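Long-range contact in AvrRxo1-ORF1 (Xanthomonas oryzae pv. oryzicola, PDB 4Z8T), which is a type III effector with a polynucleotide kinase domain, probably a phosphotransferase, and binds its chaperone-like partner AvrRxo1-ORF2: residues 284-298 with 310-323. Numbering follows the deposited sequence.
Sequences LADKVIDKELIDRLE and TRAALEKYSGKSWS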
loop_
_atom_site.group_PDB
_atom_site.type_symbol
_atom_site.label_atom_id
_atom_site.label_comp_id
_atom_site.label_asym_id
_atom_site.label_seq_id
_atom_site.Cartn_x
_atom_site.Cartn_y
_atom_site.Cartn_z
ATOM N N LEU A 284 -7.513 0.807 -10.341
ATOM C CA LEU A 284 -6.585 0.365 -11.376
ATOM C C LEU A 284 -7.304 0.143 -12.702
ATOM O O LEU A 284 -6.685 0.159 -13.766
ATOM C CB LEU A 284 -5.871 -0.917 -10.944
ATOM C CG LEU A 284 -4.670 -1.342 -11.791
ATOM C CD1 LEU A 284 -3.542 -0.327 -11.671
ATOM C CD2 LEU A 284 -4.193 -2.729 -11.390
ATOM N N ALA A 285 -8.616 -0.064 -12.630
ATOM C CA ALA A 285 -9.423 -0.289 -13.825
ATOM C C ALA A 285 -9.353 0.897 -14.783
ATOM O O ALA A 285 -9.410 0.725 -16.007
ATOM C CB ALA A 285 -10.856 -0.573 -13.448
ATOM N N ASP A 286 -9.219 2.096 -14.221
ATOM C CA ASP A 286 -9.238 3.323 -15.024
ATOM C C ASP A 286 -7.852 3.812 -15.452
ATOM O O ASP A 286 -7.738 4.751 -16.246
ATOM C CB ASP A 286 -9.984 4.439 -14.279
ATOM C CG ASP A 286 -11.448 4.110 -14.042
ATOM O OD1 ASP A 286 -12.070 3.470 -14.914
ATOM O OD2 ASP A 286 -11.979 4.494 -12.977
ATOM N N LYS A 287 -6.802 3.187 -14.928
ATOM C CA LYS A 287 -5.431 3.533 -15.299
ATOM C C LYS A 287 -5.197 3.350 -16.803
ATOM O O LYS A 287 -5.504 2.295 -17.369
ATOM C CB LYS A 287 -4.439 2.677 -14.505
ATOM C CG LYS A 287 -2.990 2.939 -14.828
ATOM C CD LYS A 287 -2.618 4.377 -14.509
ATOM C CE LYS A 287 -1.182 4.695 -14.908
ATOM N NZ LYS A 287 -0.982 4.674 -16.385
ATOM N N VAL A 288 -4.655 4.377 -17.453
ATOM C CA VAL A 288 -4.449 4.322 -18.894
ATOM C C VAL A 288 -3.102 3.721 -19.271
ATOM O O VAL A 288 -2.061 4.089 -18.720
ATOM C CB VAL A 288 -4.600 5.725 -19.532
ATOM C CG1 VAL A 288 -4.113 5.716 -20.979
ATOM C CG2 VAL A 288 -6.046 6.162 -19.466
ATOM N N ILE A 289 -3.125 2.786 -20.215
ATOM C CA ILE A 289 -1.896 2.227 -20.746
ATOM C C ILE A 289 -1.216 3.269 -21.629
ATOM O O ILE A 289 -1.608 3.456 -22.791
ATOM C CB ILE A 289 -2.181 0.963 -21.560
ATOM C CG1 ILE A 289 -2.846 -0.088 -20.672
ATOM C CG2 ILE A 289 -0.905 0.404 -22.172
ATOM C CD1 ILE A 289 -3.394 -1.281 -21.465
ATOM N N ASP A 290 -0.218 3.951 -21.073
ATOM C CA ASP A 290 0.540 4.961 -21.822
ATOM C C ASP A 290 2.006 4.567 -21.965
ATOM O O ASP A 290 2.412 3.506 -21.490
ATOM C CB ASP A 290 0.403 6.361 -21.194
ATOM C CG ASP A 290 0.862 6.421 -19.733
ATOM O OD1 ASP A 290 1.490 5.469 -19.229
ATOM O OD2 ASP A 290 0.607 7.457 -19.073
ATOM N N LYS A 291 2.797 5.409 -22.634
ATOM C CA LYS A 291 4.218 5.117 -22.818
ATOM C C LYS A 291 4.898 4.861 -21.477
ATOM O O LYS A 291 5.718 3.951 -21.346
ATOM C CB LYS A 291 4.927 6.269 -23.542
ATOM C CG LYS A 291 6.415 6.020 -23.788
ATOM C CD LYS A 291 7.151 7.315 -24.118
ATOM C CE LYS A 291 8.601 7.061 -24.530
ATOM N NZ LYS A 291 9.422 6.432 -23.465
ATOM N N GLU A 292 4.545 5.664 -20.481
ATOM C CA GLU A 292 5.164 5.549 -19.169
ATOM C C GLU A 292 4.894 4.186 -18.548
ATOM O O GLU A 292 5.821 3.521 -18.084
ATOM C CB GLU A 292 4.676 6.667 -18.247
ATOM C CG GLU A 292 5.070 6.500 -16.782
ATOM C CD GLU A 292 6.496 6.012 -16.593
ATOM O OE1 GLU A 292 7.423 6.529 -17.265
ATOM O OE2 GLU A 292 6.685 5.093 -15.765
ATOM N N LEU A 293 3.629 3.777 -18.554
ATOM C CA LEU A 293 3.234 2.481 -17.993
ATOM C C LEU A 293 3.984 1.343 -18.681
ATOM O O LEU A 293 4.509 0.448 -18.015
ATOM C CB LEU A 293 1.714 2.286 -18.099
ATOM C CG LEU A 293 1.086 0.997 -17.539
ATOM C CD1 LEU A 293 -0.317 1.264 -17.011
ATOM C CD2 LEU A 293 1.021 -0.116 -18.580
ATOM N N ILE A 294 4.038 1.372 -20.011
ATOM C CA ILE A 294 4.750 0.331 -20.744
ATOM C C ILE A 294 6.233 0.340 -20.370
ATOM O O ILE A 294 6.806 -0.705 -20.090
ATOM C CB ILE A 294 4.547 0.465 -22.268
ATOM C CG1 ILE A 294 3.050 0.353 -22.596
ATOM C CG2 ILE A 294 5.322 -0.599 -22.999
ATOM C CD1 ILE A 294 2.702 0.660 -24.047
ATOM N N ASP A 295 6.839 1.524 -20.332
ATOM C CA ASP A 295 8.224 1.644 -19.886
ATOM C C ASP A 295 8.399 1.179 -18.444
ATOM O O ASP A 295 9.404 0.559 -18.116
ATOM C CB ASP A 295 8.710 3.091 -20.005
ATOM C CG ASP A 295 8.853 3.543 -21.442
ATOM O OD1 ASP A 295 8.797 2.681 -22.352
ATOM O OD2 ASP A 295 9.029 4.765 -21.654
ATOM N N ARG A 296 7.431 1.495 -17.586
ATOM C CA ARG A 296 7.508 1.103 -16.179
ATOM C C ARG A 296 7.529 -0.414 -16.034
ATOM O O ARG A 296 8.336 -0.953 -15.279
ATOM C CB ARG A 296 6.349 1.687 -15.370
ATOM C CG ARG A 296 6.311 1.195 -13.923
ATOM C CD ARG A 296 5.310 1.957 -13.075
ATOM N NE ARG A 296 3.953 1.920 -13.617
ATOM C CZ ARG A 296 3.081 0.936 -13.399
ATOM N NH1 ARG A 296 3.423 -0.112 -12.663
ATOM N NH2 ARG A 296 1.863 0.999 -13.926
ATOM N N LEU A 297 6.653 -1.100 -16.770
ATOM C CA LEU A 297 6.632 -2.564 -16.748
ATOM C C LEU A 297 7.857 -3.172 -17.418
ATOM O O LEU A 297 8.402 -4.170 -16.941
ATOM C CB LEU A 297 5.350 -3.101 -17.383
ATOM C CG LEU A 297 4.076 -2.776 -16.602
ATOM C CD1 LEU A 297 2.843 -3.326 -17.292
ATOM C CD2 LEU A 297 4.162 -3.321 -15.193
ATOM N N GLU A 298 8.295 -2.577 -18.523
ATOM C CA GLU A 298 9.484 -3.058 -19.211
ATOM C C GLU A 298 10.739 -2.935 -18.346
ATOM O O GLU A 298 11.660 -3.735 -18.477
ATOM C CB GLU A 298 9.680 -2.309 -20.531
ATOM C CG GLU A 298 8.634 -2.621 -21.578
ATOM C CD GLU A 298 8.886 -3.933 -22.288
ATOM O OE1 GLU A 298 9.909 -4.033 -23.003
ATOM O OE2 GLU A 298 8.056 -4.859 -22.149
ATOM N N THR A 310 5.544 -8.588 -23.910
ATOM C CA THR A 310 4.807 -7.724 -22.994
ATOM C C THR A 310 4.552 -6.401 -23.689
ATOM O O THR A 310 3.437 -5.892 -23.711
ATOM C CB THR A 310 5.609 -7.486 -21.705
ATOM O OG1 THR A 310 5.794 -8.741 -21.029
ATOM C CG2 THR A 310 4.897 -6.503 -20.794
ATOM N N ARG A 311 5.608 -5.876 -24.297
ATOM C CA ARG A 311 5.571 -4.612 -25.012
ATOM C C ARG A 311 4.536 -4.625 -26.125
ATOM O O ARG A 311 3.691 -3.739 -26.221
ATOM C CB ARG A 311 6.966 -4.373 -25.598
ATOM C CG ARG A 311 7.143 -3.118 -26.363
ATOM C CD ARG A 311 8.616 -2.752 -26.374
ATOM N NE ARG A 311 9.430 -3.510 -27.330
ATOM C CZ ARG A 311 10.412 -4.360 -27.008
ATOM N NH1 ARG A 311 10.722 -4.611 -25.739
ATOM N NH2 ARG A 311 11.095 -4.967 -27.970
ATOM N N ALA A 312 4.589 -5.654 -26.960
ATOM C CA ALA A 312 3.667 -5.751 -28.085
ATOM C C ALA A 312 2.209 -5.869 -27.659
ATOM O O ALA A 312 1.320 -5.293 -28.286
ATOM C CB ALA A 312 4.057 -6.903 -28.972
ATOM N N ALA A 313 1.959 -6.626 -26.594
ATOM C CA ALA A 313 0.592 -6.786 -26.107
ATOM C C ALA A 313 0.018 -5.463 -25.601
ATOM O O ALA A 313 -1.151 -5.165 -25.830
ATOM C CB ALA A 313 0.546 -7.835 -25.026
ATOM N N LEU A 314 0.837 -4.690 -24.892
ATOM C CA LEU A 314 0.403 -3.419 -24.324
ATOM C C LEU A 314 0.210 -2.360 -25.401
ATOM O O LEU A 314 -0.747 -1.598 -25.351
ATOM C CB LEU A 314 1.403 -2.920 -23.283
ATOM C CG LEU A 314 1.478 -3.726 -21.983
ATOM C CD1 LEU A 314 2.655 -3.301 -21.120
ATOM C CD2 LEU A 314 0.183 -3.542 -21.218
ATOM N N GLU A 315 1.120 -2.317 -26.369
ATOM C CA GLU A 315 1.057 -1.282 -27.406
ATOM C C GLU A 315 -0.230 -1.381 -28.220
ATOM O O GLU A 315 -0.769 -0.360 -28.665
ATOM C CB GLU A 315 2.287 -1.338 -28.325
ATOM C CG GLU A 315 3.616 -0.986 -27.655
ATOM C CD GLU A 315 3.816 0.510 -27.443
ATOM O OE1 GLU A 315 2.926 1.300 -27.833
ATOM O OE2 GLU A 315 4.872 0.898 -26.893
ATOM N N LYS A 316 -0.737 -2.602 -28.379
ATOM C CA LYS A 316 -1.986 -2.832 -29.098
ATOM C C LYS A 316 -3.156 -2.092 -28.454
ATOM O O LYS A 316 -4.127 -1.742 -29.128
ATOM C CB LYS A 316 -2.269 -4.337 -29.214
ATOM C CG LYS A 316 -1.205 -5.068 -30.026
ATOM C CD LYS A 316 -1.447 -6.570 -30.188
ATOM C CE LYS A 316 -0.300 -7.206 -30.994
ATOM N NZ LYS A 316 -0.356 -8.704 -31.055
ATOM N N TYR A 317 -3.039 -1.829 -27.151
ATOM C CA TYR A 317 -4.085 -1.155 -26.401
ATOM C C TYR A 317 -3.611 0.169 -25.806
ATOM O O TYR A 317 -4.169 0.658 -24.826
ATOM C CB TYR A 317 -4.644 -2.101 -25.324
ATOM C CG TYR A 317 -5.247 -3.339 -25.944
ATOM C CD1 TYR A 317 -6.524 -3.304 -26.489
ATOM C CD2 TYR A 317 -4.525 -4.523 -26.033
ATOM C CE1 TYR A 317 -7.077 -4.417 -27.078
ATOM C CE2 TYR A 317 -5.077 -5.649 -26.626
ATOM C CZ TYR A 317 -6.355 -5.584 -27.142
ATOM O OH TYR A 317 -6.911 -6.689 -27.742
ATOM N N SER A 318 -2.595 0.764 -26.423
ATOM C CA SER A 318 -2.085 2.056 -25.974
ATOM C C SER A 318 -3.212 3.096 -25.980
ATOM O O SER A 318 -4.003 3.152 -26.925
ATOM C CB SER A 318 -0.935 2.508 -26.877
ATOM O OG SER A 318 -0.091 3.427 -26.205
ATOM N N GLY A 319 -3.303 3.890 -24.917
ATOM C CA GLY A 319 -4.346 4.897 -24.801
ATOM C C GLY A 319 -5.642 4.443 -24.148
ATOM O O GLY A 319 -6.512 5.264 -23.835
ATOM N N LYS A 320 -5.786 3.134 -23.957
ATOM C CA LYS A 320 -6.968 2.583 -23.310
ATOM C C LYS A 320 -6.698 2.297 -21.830
ATOM O O LYS A 320 -5.548 2.063 -21.436
ATOM C CB LYS A 320 -7.413 1.303 -24.030
ATOM C CG LYS A 320 -7.860 1.526 -25.480
ATOM C CD LYS A 320 -8.512 0.270 -26.069
ATOM C CE LYS A 320 -9.186 0.555 -27.418
ATOM N NZ LYS A 320 -8.216 1.039 -28.446
ATOM N N SER A 321 -7.751 2.330 -21.020
ATOM C CA SER A 321 -7.634 1.957 -19.607
ATOM C C SER A 321 -7.437 0.455 -19.526
ATOM O O SER A 321 -7.757 -0.256 -20.479
ATOM C CB SER A 321 -8.889 2.334 -18.828
ATOM O OG SER A 321 -10.020 1.584 -19.251
ATOM N N TRP A 322 -6.940 -0.043 -18.396
ATOM C CA TRP A 322 -6.854 -1.495 -18.222
ATOM C C TRP A 322 -8.211 -2.154 -18.472
ATOM O O TRP A 322 -8.294 -3.200 -19.101
ATOM C CB TRP A 322 -6.402 -1.856 -16.803
ATOM C CG TRP A 322 -4.941 -1.758 -16.508
ATOM C CD1 TRP A 322 -4.352 -0.982 -15.542
ATOM C CD2 TRP A 322 -3.879 -2.492 -17.129
ATOM N NE1 TRP A 322 -3.000 -1.186 -15.533
ATOM C CE2 TRP A 322 -2.678 -2.103 -16.498
ATOM C CE3 TRP A 322 -3.826 -3.442 -18.148
ATOM C CZ2 TRP A 322 -1.441 -2.622 -16.868
ATOM C CZ3 TRP A 322 -2.601 -3.958 -18.513
ATOM C CH2 TRP A 322 -1.424 -3.552 -17.875
ATOM N N SER A 323 -9.282 -1.547 -17.967
ATOM C CA SER A 323 -10.613 -2.121 -18.116
ATOM C C SER A 323 -11.028 -2.183 -19.583
ATOM O O SER A 323 -11.472 -3.216 -20.066
ATOM C CB SER A 323 -11.633 -1.315 -17.316
ATOM O OG SER A 323 -12.917 -1.890 -17.443
HETATM O O HOH W 1 -12.129 2.908 -18.303
#
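Ile289 is gripped at both backbone ends: Ile289 N donates to Lys320 O (2.8 Å, nearly straight at 170°), and Ile289 O accepts from Gly319 N (2.8 Å). Ile289 N to Lys320 O and Trp322 N to Lys287 O frame a single beta bridge, Val288 with Ser321, which ties the lead-in to helix 291-298 to the link between helices 304-315 and 322-331. Glycine suits the type II turn from Tyr317 to Lys320, because at the backbone angles of Gly319 a CB would jam against the preceding carbonyl. Beyond the bridge, Ser323 N donates to a lone pair of Ala285 O, and Ser321, the N-cap, accepts from Ala324 N through OG. Branched Ile289 lays CG1 over one indole face of Trp322 and turns CG2 to Leu314, while Leu284 O meets the ring edge in plane at Trp322 CD1 (3.1 Å). Farther along, helices 291-298 and 304-315 run nearly antiparallel; the flexible aliphatic side chains of Ile294 and Leu314 slide past each other in opposite directions, CG1 to CB 3.7 Å. Glu298, bent at chi2 (-79°), brings OE1 to Arg311 NH1 at 2.9 Å, in the guanidinium plane, on the carboxylate's syn side but 32° out of its plane.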